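Local atomic coordinates of extracellular ligand-binding receptor (Rhodopseudomonas palustris, PDB entry 3SG0), a protein that binds aromatic acids such as benzoylformate and probably delivers them to a membrane transporter for uptake. Residues A[53-58]-A[63-68]; A[135-140]-A[343-348]; A[202-207]-A[235-240]; A[274-279]-A[283-288]. One frame throughout, in Å; residues are numbered along the deposited sequence.

In the fold
All four contacts belong to one chain with the two-lobed build of a periplasmic binding protein. Contacts 1 and 2, their centres about 19 Å apart, lie at the two outermost strands, 57-58 and 136-138, of the same mixed sheet. Contact 3 belongs with the four-stranded parallel sheet of the other lobe, about 44 Å from contact 1, centre to centre. Contact 4, at the start of helix 283-298, sits about 22 Å from contact 2. Contact 1 closes early in the chain; contact 2 joins segments whose nearest ends are 203 residues apart, and contacts 3 and 4 form one after the other inside that loop. The chain returns to the first lobe after building the second.

Contact 1. Residues A[53-58]-A[63-68]; sequences ALPKEI and VTYFAL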
loop_
_atom_site.group_PDB
_atom_site.type_symbol
_atom_site.label_atom_id
_atom_site.label_comp_id
_atom_site.label_asym_id
_atom_site.label_seq_id
_atom_site.Cartn_x
_atom_site.Cartn_y
_atom_site.Cartn_z
ATOM N N ALA A 53 -0.921 14.175 12.595
ATOM C CA ALA A 53 -1.465 13.302 13.629
ATOM C C ALA A 53 -0.396 12.442 14.291
ATOM O O ALA A 53 -0.673 11.752 15.261
ATOM C CB ALA A 53 -2.569 12.415 13.052
ATOM N N LEU A 54 0.826 12.480 13.764
ATOM C CA LEU A 54 1.892 11.606 14.247
ATOM C C LEU A 54 2.468 12.109 15.566
ATOM O O LEU A 54 2.427 13.301 15.843
ATOM C CB LEU A 54 2.992 11.485 13.194
ATOM C CG LEU A 54 2.554 10.876 11.863
ATOM C CD1 LEU A 54 3.708 10.909 10.880
ATOM C CD2 LEU A 54 2.037 9.461 12.051
ATOM N N PRO A 55 3.009 11.194 16.387
ATOM C CA PRO A 55 3.482 11.584 17.720
ATOM C C PRO A 55 4.649 12.570 17.671
ATOM O O PRO A 55 5.587 12.373 16.898
ATOM C CB PRO A 55 3.916 10.252 18.345
ATOM C CG PRO A 55 4.115 9.320 17.202
ATOM C CD PRO A 55 3.135 9.747 16.150
ATOM N N LYS A 56 4.594 13.611 18.491
ATOM C CA LYS A 56 5.626 14.640 18.485
ATOM C C LYS A 56 6.711 14.384 19.525
ATOM O O LYS A 56 7.704 15.103 19.586
ATOM C CB LYS A 56 5.004 16.025 18.668
ATOM C CG LYS A 56 4.547 16.669 17.365
ATOM C CD LYS A 56 3.850 15.666 16.457
ATOM C CE LYS A 56 3.605 16.244 15.072
ATOM N NZ LYS A 56 2.955 15.286 14.115
ATOM N N GLU A 57 6.517 13.346 20.329
ATOM C CA GLU A 57 7.524 12.922 21.290
ATOM C C GLU A 57 7.492 11.406 21.398
ATOM O O GLU A 57 6.423 10.808 21.493
ATOM C CB GLU A 57 7.268 13.551 22.658
ATOM C CG GLU A 57 8.304 13.173 23.704
ATOM C CD GLU A 57 8.069 13.860 25.036
ATOM O OE1 GLU A 57 7.904 15.098 25.046
ATOM O OE2 GLU A 57 8.046 13.160 26.070
ATOM N N ILE A 58 8.667 10.786 21.375
ATOM C CA ILE A 58 8.776 9.338 21.514
ATOM C C ILE A 58 9.996 9.031 22.363
ATOM O O ILE A 58 11.070 9.571 22.119
ATOM C CB ILE A 58 8.936 8.627 20.152
ATOM C CG1 ILE A 58 7.757 8.940 19.221
ATOM C CG2 ILE A 58 9.071 7.122 20.365
ATOM C CD1 ILE A 58 7.959 8.445 17.789
ATOM N N VAL A 63 10.283 14.638 18.302
ATOM C CA VAL A 63 10.332 14.086 16.956
ATOM C C VAL A 63 9.864 15.166 15.993
ATOM O O VAL A 63 8.819 15.785 16.209
ATOM C CB VAL A 63 9.408 12.866 16.819
ATOM C CG1 VAL A 63 9.499 12.273 15.412
ATOM C CG2 VAL A 63 9.751 11.814 17.862
ATOM N N THR A 64 10.650 15.409 14.948
ATOM C CA THR A 64 10.307 16.370 13.914
ATOM C C THR A 64 10.140 15.625 12.592
ATOM O O THR A 64 10.980 14.791 12.236
ATOM C CB THR A 64 11.422 17.404 13.757
ATOM O OG1 THR A 64 11.607 18.096 15.001
ATOM C CG2 THR A 64 11.076 18.408 12.662
ATOM N N TYR A 65 9.070 15.937 11.864
ATOM C CA TYR A 65 8.771 15.311 10.583
ATOM C C TYR A 65 9.048 16.289 9.457
ATOM O O TYR A 65 8.714 17.474 9.554
ATOM C CB TYR A 65 7.303 14.889 10.541
ATOM C CG TYR A 65 6.966 13.903 11.631
ATOM C CD1 TYR A 65 7.186 12.546 11.447
ATOM C CD2 TYR A 65 6.461 14.323 12.857
ATOM C CE1 TYR A 65 6.905 11.634 12.438
ATOM C CE2 TYR A 65 6.176 13.409 13.861
ATOM C CZ TYR A 65 6.400 12.066 13.641
ATOM O OH TYR A 65 6.127 11.137 14.620
ATOM N N PHE A 66 9.654 15.784 8.388
ATOM C CA PHE A 66 9.951 16.565 7.197
ATOM C C PHE A 66 9.301 15.876 6.024
ATOM O O PHE A 66 9.816 14.865 5.546
ATOM C CB PHE A 66 11.458 16.608 6.976
ATOM C CG PHE A 66 12.216 17.220 8.115
ATOM C CD1 PHE A 66 12.540 18.568 8.100
ATOM C CD2 PHE A 66 12.600 16.458 9.208
ATOM C CE1 PHE A 66 13.239 19.145 9.150
ATOM C CE2 PHE A 66 13.298 17.029 10.263
ATOM C CZ PHE A 66 13.616 18.376 10.231
ATOM N N ALA A 67 8.170 16.405 5.565
ATOM C CA ALA A 67 7.359 15.766 4.538
ATOM C C ALA A 67 7.470 16.507 3.212
ATOM O O ALA A 67 7.366 17.736 3.170
ATOM C CB ALA A 67 5.905 15.712 4.988
ATOM N N LEU A 68 7.675 15.760 2.134
ATOM C CA LEU A 68 7.864 16.316 0.800
ATOM C C LEU A 68 7.002 15.577 -0.204
ATOM O O LEU A 68 6.872 14.355 -0.146
ATOM C CB LEU A 68 9.330 16.209 0.372
ATOM C CG LEU A 68 10.350 16.989 1.202
ATOM C CD1 LEU A 68 11.777 16.602 0.834
ATOM C CD2 LEU A 68 10.136 18.486 1.032
#
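Y65 lays its ring against the loop segment L54-K56, and its hydroxyl ends the reach by donating to P55 O at 2.6 Å. This carbonyl oxygen meets the ring at its edge, near the ring plane, with the donor tilted only 16° from the carbonyl plane. Over one face comes L54: its CD1 stands 4.0 Å from the ring centroid in a CH-pi contact, while CB closes to 3.5 Å of Y65 CZ. With CG of Y65 beside its own backbone N (chi1 -60°), the ring leans back over this segment. Next along, V63 N bonds to K56 O at 2.9 Å, and V63 CG2 touches I58 CG1 at 3.8 Å. V63 and Y65 also rest on I30 of strand 28-34, and I58 on I322 of helix 306-328, so this side is tightly packed.

The outer side is looser. E57 points away from strand 61-69, and the exposed K56 is modelled in two conformers. In one of them the chain bends at chi2 (42°), bringing NZ obliquely alongside the Y65 ring and letting it donate to L54 O at 2.7 Å, a tentative bond given the second conformer. In this beta hairpin of strands 57-58 and 61-69, a short phenol-carbonyl bond and a methyl over the ring face together probably fix both the tilt of the tyrosine and the path of the preceding loop.

Contact 2. Residues A[135-140]-A[343-348]; sequences WVYKVV and QIEKSK
The Y137 ring carries the CG2 methyl of I344 on one face, 3.5 Å above the plane and over its centre, a CH-pi contact only 12° off the ring normal. The ring also stacks with H364. I344 CG2 is anti to the backbone N, and this sets the methyl over the ring while CB comes within 3.9 Å of Y137 CZ. Beyond the ring, the phenol oxygen OH touches E345 CB at 3.3 Å. E345 N, 3.4 Å from Y137 OH, is badly angled for a bond; the hydroxyl is hydrogen-bonded to R341 O instead. The E345 carboxylate, its plane turned 66° from the ring, engages H364 NE2 and R341 through OE1. With a leucine in place of Y137, R341 O would probably lose its hydroxyl partner, and the I344 methyl and the H364 ring the aromatic ring each packs on.

A type I beta turn from I344 to S347 leads the chain on from helix 334-344. Y137 lies on strand 136-138, an outermost strand of the mixed sheet, bonded to strand 116-118. M117 of that neighbouring strand touches both Y137 and I344, and just beyond, V140 packs on H310 of helix 306-328 and reaches the bound benzoylformate.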
loop_
_atom_site.group_PDB
_atom_site.type_symbol
_atom_site.label_atom_id
_atom_site.label_comp_id
_atom_site.label_asym_id
_atom_site.label_seq_id
_atom_site.Cartn_x
_atom_site.Cartn_y
_atom_site.Cartn_z
ATOM N N TRP A 135 17.532 -2.888 4.765
ATOM C CA TRP A 135 17.239 -1.558 5.282
ATOM C C TRP A 135 15.786 -1.135 5.079
ATOM O O TRP A 135 15.419 -0.041 5.492
ATOM C CB TRP A 135 18.204 -0.527 4.669
ATOM C CG TRP A 135 19.596 -0.742 5.154
ATOM C CD1 TRP A 135 20.570 -1.475 4.553
ATOM C CD2 TRP A 135 20.145 -0.274 6.387
ATOM N NE1 TRP A 135 21.703 -1.483 5.329
ATOM C CE2 TRP A 135 21.468 -0.747 6.461
ATOM C CE3 TRP A 135 19.646 0.515 7.434
ATOM C CZ2 TRP A 135 22.300 -0.466 7.544
ATOM C CZ3 TRP A 135 20.474 0.797 8.506
ATOM C CH2 TRP A 135 21.784 0.303 8.555
ATOM N N VAL A 136 14.961 -1.986 4.477
ATOM C CA VAL A 136 13.618 -1.595 4.066
ATOM C C VAL A 136 12.557 -2.407 4.797
ATOM O O VAL A 136 12.684 -3.629 4.925
ATOM C CB VAL A 136 13.449 -1.804 2.542
ATOM C CG1 VAL A 136 12.086 -1.301 2.058
ATOM C CG2 VAL A 136 14.571 -1.113 1.795
ATOM N N TYR A 137 11.513 -1.731 5.273
ATOM C CA TYR A 137 10.355 -2.383 5.887
ATOM C C TYR A 137 9.101 -1.932 5.164
ATOM O O TYR A 137 9.098 -0.884 4.505
ATOM C CB TYR A 137 10.289 -2.075 7.386
ATOM C CG TYR A 137 11.456 -2.678 8.109
ATOM C CD1 TYR A 137 11.444 -4.016 8.474
ATOM C CD2 TYR A 137 12.600 -1.937 8.371
ATOM C CE1 TYR A 137 12.522 -4.586 9.115
ATOM C CE2 TYR A 137 13.693 -2.508 8.997
ATOM C CZ TYR A 137 13.644 -3.837 9.361
ATOM O OH TYR A 137 14.714 -4.448 9.983
ATOM N N LYS A 138 8.027 -2.699 5.301
ATOM C CA LYS A 138 6.878 -2.510 4.429
ATOM C C LYS A 138 5.588 -2.950 5.103
ATOM O O LYS A 138 5.323 -4.146 5.222
ATOM C CB LYS A 138 7.115 -3.325 3.155
ATOM C CG LYS A 138 6.013 -3.273 2.125
ATOM C CD LYS A 138 6.442 -4.009 0.860
ATOM C CE LYS A 138 5.372 -4.014 -0.202
ATOM N NZ LYS A 138 4.225 -4.870 0.195
ATOM N N VAL A 139 4.771 -1.989 5.519
ATOM C CA VAL A 139 3.533 -2.328 6.217
ATOM C C VAL A 139 2.381 -2.781 5.328
ATOM O O VAL A 139 1.489 -3.475 5.821
ATOM C CB VAL A 139 3.041 -1.196 7.144
ATOM C CG1 VAL A 139 4.054 -0.939 8.250
ATOM C CG2 VAL A 139 2.685 0.069 6.363
ATOM N N VAL A 140 2.348 -2.411 4.050
ATOM C CA VAL A 140 1.257 -2.882 3.192
ATOM C C VAL A 140 1.549 -4.336 2.848
ATOM O O VAL A 140 2.668 -4.651 2.471
ATOM C CB VAL A 140 1.160 -2.051 1.901
ATOM C CG1 VAL A 140 0.114 -2.644 0.966
ATOM C CG2 VAL A 140 0.824 -0.605 2.226
ATOM N N GLN A 343 15.995 -3.293 15.465
ATOM C CA GLN A 343 14.852 -3.502 16.337
ATOM C C GLN A 343 13.561 -3.808 15.574
ATOM O O GLN A 343 12.771 -4.651 16.003
ATOM C CB GLN A 343 14.659 -2.291 17.247
ATOM C CG GLN A 343 15.759 -2.116 18.284
ATOM C CD GLN A 343 15.927 -3.343 19.163
ATOM O OE1 GLN A 343 14.967 -3.817 19.771
ATOM N NE2 GLN A 343 17.146 -3.879 19.216
ATOM N N ILE A 344 13.322 -3.138 14.446
ATOM C CA ILE A 344 12.073 -3.377 13.722
ATOM C C ILE A 344 12.015 -4.828 13.244
ATOM O O ILE A 344 10.960 -5.451 13.227
ATOM C CB ILE A 344 11.882 -2.384 12.570
ATOM C CG1 ILE A 344 11.749 -0.967 13.139
ATOM C CG2 ILE A 344 10.658 -2.764 11.750
ATOM C CD1 ILE A 344 11.658 0.121 12.087
ATOM N N GLU A 345 13.178 -5.368 12.896
ATOM C CA GLU A 345 13.323 -6.735 12.426
ATOM C C GLU A 345 12.866 -7.765 13.455
ATOM O O GLU A 345 12.607 -8.913 13.097
ATOM C CB GLU A 345 14.802 -6.951 12.089
ATOM C CG GLU A 345 15.141 -8.176 11.296
ATOM C CD GLU A 345 16.503 -8.024 10.658
ATOM O OE1 GLU A 345 16.540 -7.819 9.433
ATOM O OE2 GLU A 345 17.533 -8.092 11.376
ATOM N N LYS A 346 12.779 -7.345 14.715
ATOM C CA LYS A 346 12.404 -8.221 15.828
ATOM C C LYS A 346 10.933 -8.097 16.208
ATOM O O LYS A 346 10.468 -8.782 17.122
ATOM C CB LYS A 346 13.246 -7.895 17.059
ATOM C CG LYS A 346 14.740 -8.025 16.854
ATOM C CD LYS A 346 15.485 -7.549 18.091
ATOM C CE LYS A 346 16.973 -7.437 17.840
ATOM N NZ LYS A 346 17.677 -6.940 19.055
ATOM N N SER A 347 10.199 -7.219 15.532
ATOM C CA SER A 347 8.792 -6.987 15.863
ATOM C C SER A 347 7.952 -8.238 15.628
ATOM O O SER A 347 8.016 -8.835 14.561
ATOM C CB SER A 347 8.258 -5.812 15.043
ATOM O OG SER A 347 6.908 -5.527 15.370
ATOM N N LYS A 348 7.152 -8.620 16.624
ATOM C CA LYS A 348 6.372 -9.856 16.574
ATOM C C LYS A 348 4.941 -9.658 17.050
ATOM O O LYS A 348 4.671 -8.808 17.901
ATOM C CB LYS A 348 7.012 -10.945 17.454
ATOM C CG LYS A 348 8.469 -11.266 17.164
ATOM C CD LYS A 348 8.654 -11.941 15.816
ATOM C CE LYS A 348 10.090 -12.425 15.648
ATOM N NZ LYS A 348 10.293 -13.132 14.353
#

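Contact 3. Residues A[202-207]-A[235-240]; sequences SVTGQV and RERGFK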
loop_
_atom_site.group_PDB
_atom_site.type_symbol
_atom_site.label_atom_id
_atom_site.label_comp_id
_atom_site.label_asym_id
_atom_site.label_seq_id
_atom_site.Cartn_x
_atom_site.Cartn_y
_atom_site.Cartn_z
ATOM N N SER A 202 -7.548 7.356 -21.868
ATOM C CA SER A 202 -8.430 6.358 -22.460
ATOM C C SER A 202 -7.804 4.980 -22.357
ATOM O O SER A 202 -6.585 4.850 -22.456
ATOM C CB SER A 202 -8.694 6.684 -23.939
ATOM O OG SER A 202 -9.395 5.617 -24.568
ATOM N N VAL A 203 -8.644 3.966 -22.178
ATOM C CA VAL A 203 -8.215 2.574 -22.292
ATOM C C VAL A 203 -9.162 1.827 -23.228
ATOM O O VAL A 203 -9.399 0.632 -23.080
ATOM C CB VAL A 203 -8.171 1.866 -20.924
ATOM C CG1 VAL A 203 -7.086 2.465 -20.047
ATOM C CG2 VAL A 203 -9.528 1.937 -20.236
ATOM N N THR A 204 -9.694 2.537 -24.212
ATOM C CA THR A 204 -10.727 1.968 -25.068
ATOM C C THR A 204 -10.254 0.772 -25.893
ATOM O O THR A 204 -10.945 -0.239 -25.970
ATOM C CB THR A 204 -11.362 3.045 -25.950
ATOM O OG1 THR A 204 -12.019 3.987 -25.091
ATOM C CG2 THR A 204 -12.374 2.438 -26.921
ATOM N N GLY A 205 -9.073 0.879 -26.489
ATOM C CA GLY A 205 -8.535 -0.226 -27.265
ATOM C C GLY A 205 -8.376 -1.481 -26.425
ATOM O O GLY A 205 -8.747 -2.582 -26.838
ATOM N N GLN A 206 -7.830 -1.312 -25.226
ATOM C CA GLN A 206 -7.617 -2.438 -24.322
ATOM C C GLN A 206 -8.933 -3.085 -23.931
ATOM O O GLN A 206 -9.059 -4.305 -23.905
ATOM C CB GLN A 206 -6.898 -1.963 -23.056
ATOM C CG GLN A 206 -5.499 -1.411 -23.286
ATOM C CD GLN A 206 -5.450 0.102 -23.425
ATOM O OE1 GLN A 206 -6.291 0.713 -24.087
ATOM N NE2 GLN A 206 -4.455 0.711 -22.795
ATOM N N VAL A 207 -9.910 -2.256 -23.596
ATOM C CA VAL A 207 -11.203 -2.752 -23.159
ATOM C C VAL A 207 -11.950 -3.453 -24.295
ATOM O O VAL A 207 -12.574 -4.491 -24.086
ATOM C CB VAL A 207 -12.030 -1.615 -22.524
ATOM C CG1 VAL A 207 -13.508 -1.966 -22.471
ATOM C CG2 VAL A 207 -11.481 -1.291 -21.136
ATOM N N ARG A 235 -18.032 -1.227 -18.238
ATOM C CA ARG A 235 -19.475 -1.167 -18.039
ATOM C C ARG A 235 -20.161 -0.405 -19.169
ATOM O O ARG A 235 -21.217 -0.822 -19.658
ATOM C CB ARG A 235 -19.830 -0.552 -16.681
ATOM C CG ARG A 235 -19.405 -1.390 -15.478
ATOM C CD ARG A 235 -20.127 -2.731 -15.440
ATOM N NE ARG A 235 -19.852 -3.452 -14.199
ATOM C CZ ARG A 235 -19.629 -4.761 -14.126
ATOM N NH1 ARG A 235 -19.654 -5.503 -15.225
ATOM N NH2 ARG A 235 -19.380 -5.330 -12.950
ATOM N N GLU A 236 -19.563 0.701 -19.593
ATOM C CA GLU A 236 -20.151 1.519 -20.646
ATOM C C GLU A 236 -20.200 0.767 -21.974
ATOM O O GLU A 236 -21.084 1.008 -22.802
ATOM C CB GLU A 236 -19.390 2.841 -20.774
ATOM C CG GLU A 236 -19.630 3.775 -19.593
ATOM C CD GLU A 236 -18.658 4.936 -19.540
ATOM O OE1 GLU A 236 -17.810 5.052 -20.451
ATOM O OE2 GLU A 236 -18.740 5.731 -18.579
ATOM N N ARG A 237 -19.260 -0.152 -22.172
ATOM C CA ARG A 237 -19.196 -0.924 -23.412
ATOM C C ARG A 237 -19.902 -2.273 -23.324
ATOM O O ARG A 237 -19.744 -3.127 -24.201
ATOM C CB ARG A 237 -17.750 -1.071 -23.893
ATOM C CG ARG A 237 -17.089 0.278 -24.135
ATOM C CD ARG A 237 -16.123 0.271 -25.302
ATOM N NE ARG A 237 -15.786 1.636 -25.703
ATOM C CZ ARG A 237 -16.207 2.218 -26.824
ATOM N NH1 ARG A 237 -15.851 3.466 -27.097
ATOM N NH2 ARG A 237 -16.970 1.553 -27.679
ATOM N N GLY A 238 -20.685 -2.458 -22.264
ATOM C CA GLY A 238 -21.628 -3.559 -22.203
ATOM C C GLY A 238 -21.216 -4.769 -21.394
ATOM O O GLY A 238 -21.966 -5.740 -21.317
ATOM N N PHE A 239 -20.039 -4.734 -20.783
ATOM C CA PHE A 239 -19.626 -5.878 -19.992
ATOM C C PHE A 239 -20.439 -5.955 -18.707
ATOM O O PHE A 239 -20.481 -5.002 -17.930
ATOM C CB PHE A 239 -18.134 -5.841 -19.674
ATOM C CG PHE A 239 -17.659 -7.078 -18.984
ATOM C CD1 PHE A 239 -17.607 -8.280 -19.674
ATOM C CD2 PHE A 239 -17.300 -7.062 -17.647
ATOM C CE1 PHE A 239 -17.197 -9.434 -19.055
ATOM C CE2 PHE A 239 -16.885 -8.219 -17.020
ATOM C CZ PHE A 239 -16.834 -9.408 -17.727
ATOM N N LYS A 240 -21.087 -7.097 -18.493
ATOM C CA LYS A 240 -21.986 -7.256 -17.356
ATOM C C LYS A 240 -21.449 -8.216 -16.296
ATOM O O LYS A 240 -22.035 -8.346 -15.222
ATOM C CB LYS A 240 -23.369 -7.711 -17.832
ATOM C CG LYS A 240 -24.030 -6.742 -18.802
ATOM C CD LYS A 240 -25.341 -6.208 -18.245
ATOM C CE LYS A 240 -26.033 -5.280 -19.234
ATOM N NZ LYS A 240 -25.229 -4.058 -19.515
HETATM O O HOH W 1 -14.379 2.751 -23.658
#
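R237 NE donates to water 1 at 2.7 Å, and the same water is hydrogen-bonded to T204 OG1 at 3.0 Å, bridging the two segments where no direct hydrogen bond joins them. The water lies at the edge of the guanidinium, in its plane. A second approach comes over one face of that group, where T204 CG2 stands 3.6 Å from R237 NH1. The threonine thus meets the arginine with both branches: its methyl, anti to the backbone N, covers the face, while OG1 (chi1 -64°) turns to the bridging water. The two side chains cross at about a right angle. R237 bends at chi2, and its CD passes V207 CG1 at a distant 4.5 Å; further along helix 204-212 it also touches L208 and I211. R237 and T204 both touch a crystal neighbour as well, which may influence this exposed pairing.

Each segment is also braced internally. S202 OG accepts from T204 N at 3.1 Å, an ST turn, and V203 is the N-cap of helix 204-212. R235 NH1 donates to F239 O at 2.9 Å; the oxygen lies in the guanidinium plane, although the nitrogen is above the carbonyl plane. Helix 228-236 ends in a Schellman motif, with G238 as its C-prime residue at positive phi, F239 N bonded to L234 O and G238 N to R235 O. Helices 204-212 and 228-236, on either side of strand 217-221 in the chain, lie side by side, and R237, just past the C-terminal end of the second, reaches to the first turn of the other, consistent with successive beta-alpha units of a Rossmann-like lobe.

Contact 4. Residues A[274-279]-A[283-288]; sequences GAEDMP and PFRKVK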
loop_
_atom_site.group_PDB
_atom_site.type_symbol
_atom_site.label_atom_id
_atom_site.label_comp_id
_atom_site.label_asym_id
_atom_site.label_seq_id
_atom_site.Cartn_x
_atom_site.Cartn_y
_atom_site.Cartn_z
ATOM N N GLY A 274 -12.248 -3.982 6.159
ATOM C CA GLY A 274 -13.335 -4.813 6.635
ATOM C C GLY A 274 -13.646 -4.643 8.109
ATOM O O GLY A 274 -14.445 -5.395 8.664
ATOM N N ALA A 275 -13.036 -3.652 8.748
ATOM C CA ALA A 275 -13.064 -3.571 10.205
ATOM C C ALA A 275 -14.467 -3.407 10.763
ATOM O O ALA A 275 -14.771 -3.924 11.837
ATOM C CB ALA A 275 -12.177 -2.436 10.684
ATOM N N GLU A 276 -15.325 -2.682 10.052
ATOM C CA GLU A 276 -16.679 -2.439 10.549
ATOM C C GLU A 276 -17.510 -3.715 10.606
ATOM O O GLU A 276 -18.546 -3.754 11.275
ATOM C CB GLU A 276 -17.395 -1.385 9.707
ATOM C CG GLU A 276 -16.855 0.023 9.882
ATOM C CD GLU A 276 -15.464 0.195 9.288
ATOM O OE1 GLU A 276 -15.272 -0.124 8.093
ATOM O OE2 GLU A 276 -14.550 0.642 10.019
ATOM N N ASP A 277 -17.065 -4.755 9.910
ATOM C CA ASP A 277 -17.775 -6.030 9.899
ATOM C C ASP A 277 -17.109 -7.085 10.774
ATOM O O ASP A 277 -17.454 -8.269 10.705
ATOM C CB ASP A 277 -17.933 -6.528 8.461
ATOM C CG ASP A 277 -18.789 -5.603 7.633
ATOM O OD1 ASP A 277 -19.864 -5.205 8.135
ATOM O OD2 ASP A 277 -18.383 -5.253 6.501
HETATM N N MSE A 278 -16.178 -6.656 11.619
HETATM C CA MSE A 278 -15.511 -7.556 12.547
HETATM C C MSE A 278 -16.092 -7.355 13.945
HETATM O O MSE A 278 -16.792 -6.373 14.189
HETATM C CB MSE A 278 -14.013 -7.285 12.545
HETATM C CG MSE A 278 -13.367 -7.532 11.195
HETATM SE SE MSE A 278 -11.475 -7.164 11.199
HETATM C CE MSE A 278 -11.142 -7.492 9.312
ATOM N N PRO A 279 -15.818 -8.284 14.873
ATOM C CA PRO A 279 -16.357 -8.128 16.232
ATOM C C PRO A 279 -15.917 -6.817 16.879
ATOM O O PRO A 279 -14.802 -6.361 16.633
ATOM C CB PRO A 279 -15.757 -9.323 16.985
ATOM C CG PRO A 279 -15.509 -10.347 15.917
ATOM C CD PRO A 279 -15.096 -9.558 14.703
ATOM N N PRO A 283 -8.954 -6.635 17.815
ATOM C CA PRO A 283 -7.780 -5.760 17.830
ATOM C C PRO A 283 -7.724 -4.859 16.597
ATOM O O PRO A 283 -7.208 -3.745 16.677
ATOM C CB PRO A 283 -6.611 -6.747 17.821
ATOM C CG PRO A 283 -7.148 -7.942 18.529
ATOM C CD PRO A 283 -8.590 -8.039 18.079
ATOM N N PHE A 284 -8.250 -5.320 15.467
ATOM C CA PHE A 284 -8.197 -4.503 14.258
ATOM C C PHE A 284 -9.082 -3.272 14.374
ATOM O O PHE A 284 -8.766 -2.224 13.811
ATOM C CB PHE A 284 -8.543 -5.310 13.010
ATOM C CG PHE A 284 -7.531 -6.375 12.686
ATOM C CD1 PHE A 284 -6.206 -6.039 12.436
ATOM C CD2 PHE A 284 -7.901 -7.708 12.630
ATOM C CE1 PHE A 284 -5.270 -7.014 12.143
ATOM C CE2 PHE A 284 -6.963 -8.691 12.337
ATOM C CZ PHE A 284 -5.648 -8.336 12.088
ATOM N N ARG A 285 -10.187 -3.375 15.098
ATOM C CA ARG A 285 -11.029 -2.196 15.284
ATOM C C ARG A 285 -10.378 -1.209 16.245
ATOM O O ARG A 285 -10.493 0.004 16.076
ATOM C CB ARG A 285 -12.441 -2.599 15.712
ATOM C CG ARG A 285 -13.098 -3.474 14.659
ATOM C CD ARG A 285 -14.565 -3.662 14.891
ATOM N NE ARG A 285 -15.303 -2.468 14.513
ATOM C CZ ARG A 285 -16.627 -2.401 14.500
ATOM N NH1 ARG A 285 -17.339 -3.465 14.836
ATOM N NH2 ARG A 285 -17.235 -1.277 14.145
ATOM N N LYS A 286 -9.660 -1.729 17.232
ATOM C CA LYS A 286 -8.972 -0.887 18.201
ATOM C C LYS A 286 -7.855 -0.080 17.545
ATOM O O LYS A 286 -7.734 1.129 17.762
ATOM C CB LYS A 286 -8.403 -1.739 19.336
ATOM C CG LYS A 286 -7.606 -0.957 20.369
ATOM C CD LYS A 286 -7.010 -1.894 21.413
ATOM C CE LYS A 286 -5.934 -1.206 22.243
ATOM N NZ LYS A 286 -6.425 -0.772 23.579
ATOM N N VAL A 287 -7.036 -0.742 16.738
ATOM C CA VAL A 287 -5.923 -0.040 16.112
ATOM C C VAL A 287 -6.414 0.934 15.049
ATOM O O VAL A 287 -5.750 1.936 14.773
ATOM C CB VAL A 287 -4.835 -1.002 15.570
ATOM C CG1 VAL A 287 -4.312 -1.883 16.693
ATOM C CG2 VAL A 287 -5.355 -1.844 14.410
ATOM N N LYS A 288 -7.576 0.659 14.466
ATOM C CA LYS A 288 -8.173 1.595 13.524
ATOM C C LYS A 288 -8.679 2.837 14.246
ATOM O O LYS A 288 -8.477 3.958 13.772
ATOM C CB LYS A 288 -9.291 0.932 12.718
ATOM C CG LYS A 288 -9.942 1.862 11.705
ATOM C CD LYS A 288 -10.869 1.113 10.746
ATOM C CE LYS A 288 -11.428 2.049 9.690
ATOM N NZ LYS A 288 -12.230 1.317 8.678
HETATM O O HOH W 2 -14.152 -0.266 12.789
#
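The ionic part joins E276 to K288: K288 NZ donates to the syn lone pair of E276 OE2 at 2.8 Å, in a salt bridge. E276 points away at its root but folds back at chi2 (70°), whereas the lysine chain runs extended beyond CG and crosses it at about a right angle. K288 NZ has a second grip on F272 O and a cation-pi contact with the F272 ring.

Among the other polar contacts, water 2 donates to E276 OE2 at 2.9 Å and accepts from R285 NE at 3.0 Å, tying the salt bridge to the arginine. R285 NH1 makes a weak, bent bond to M278 O at 3.0 Å (133°). Were R285 an alanine, water 2 would probably lose one of its two anchors and M278 O its weak donor.

Packing without hydrogen bonds completes the join. One face of the R285 guanidinium lies under E276 CA, and the CD methylene lies close to the carbonyl oxygens of A275 and P279. The selenium of the selenomethionine M278 lies 3.9 Å from F284 CD2, a Met-aromatic contact approached obliquely, and A275 CB meets K288 CD at 3.8 Å.

The loop from 274 to 279 thus folds back onto the first turns of helix 283-298, with M278 and F284 both touching A271 of helix 271-274 while D277 points away and forms a salt bridge with R383 of strand 381-384.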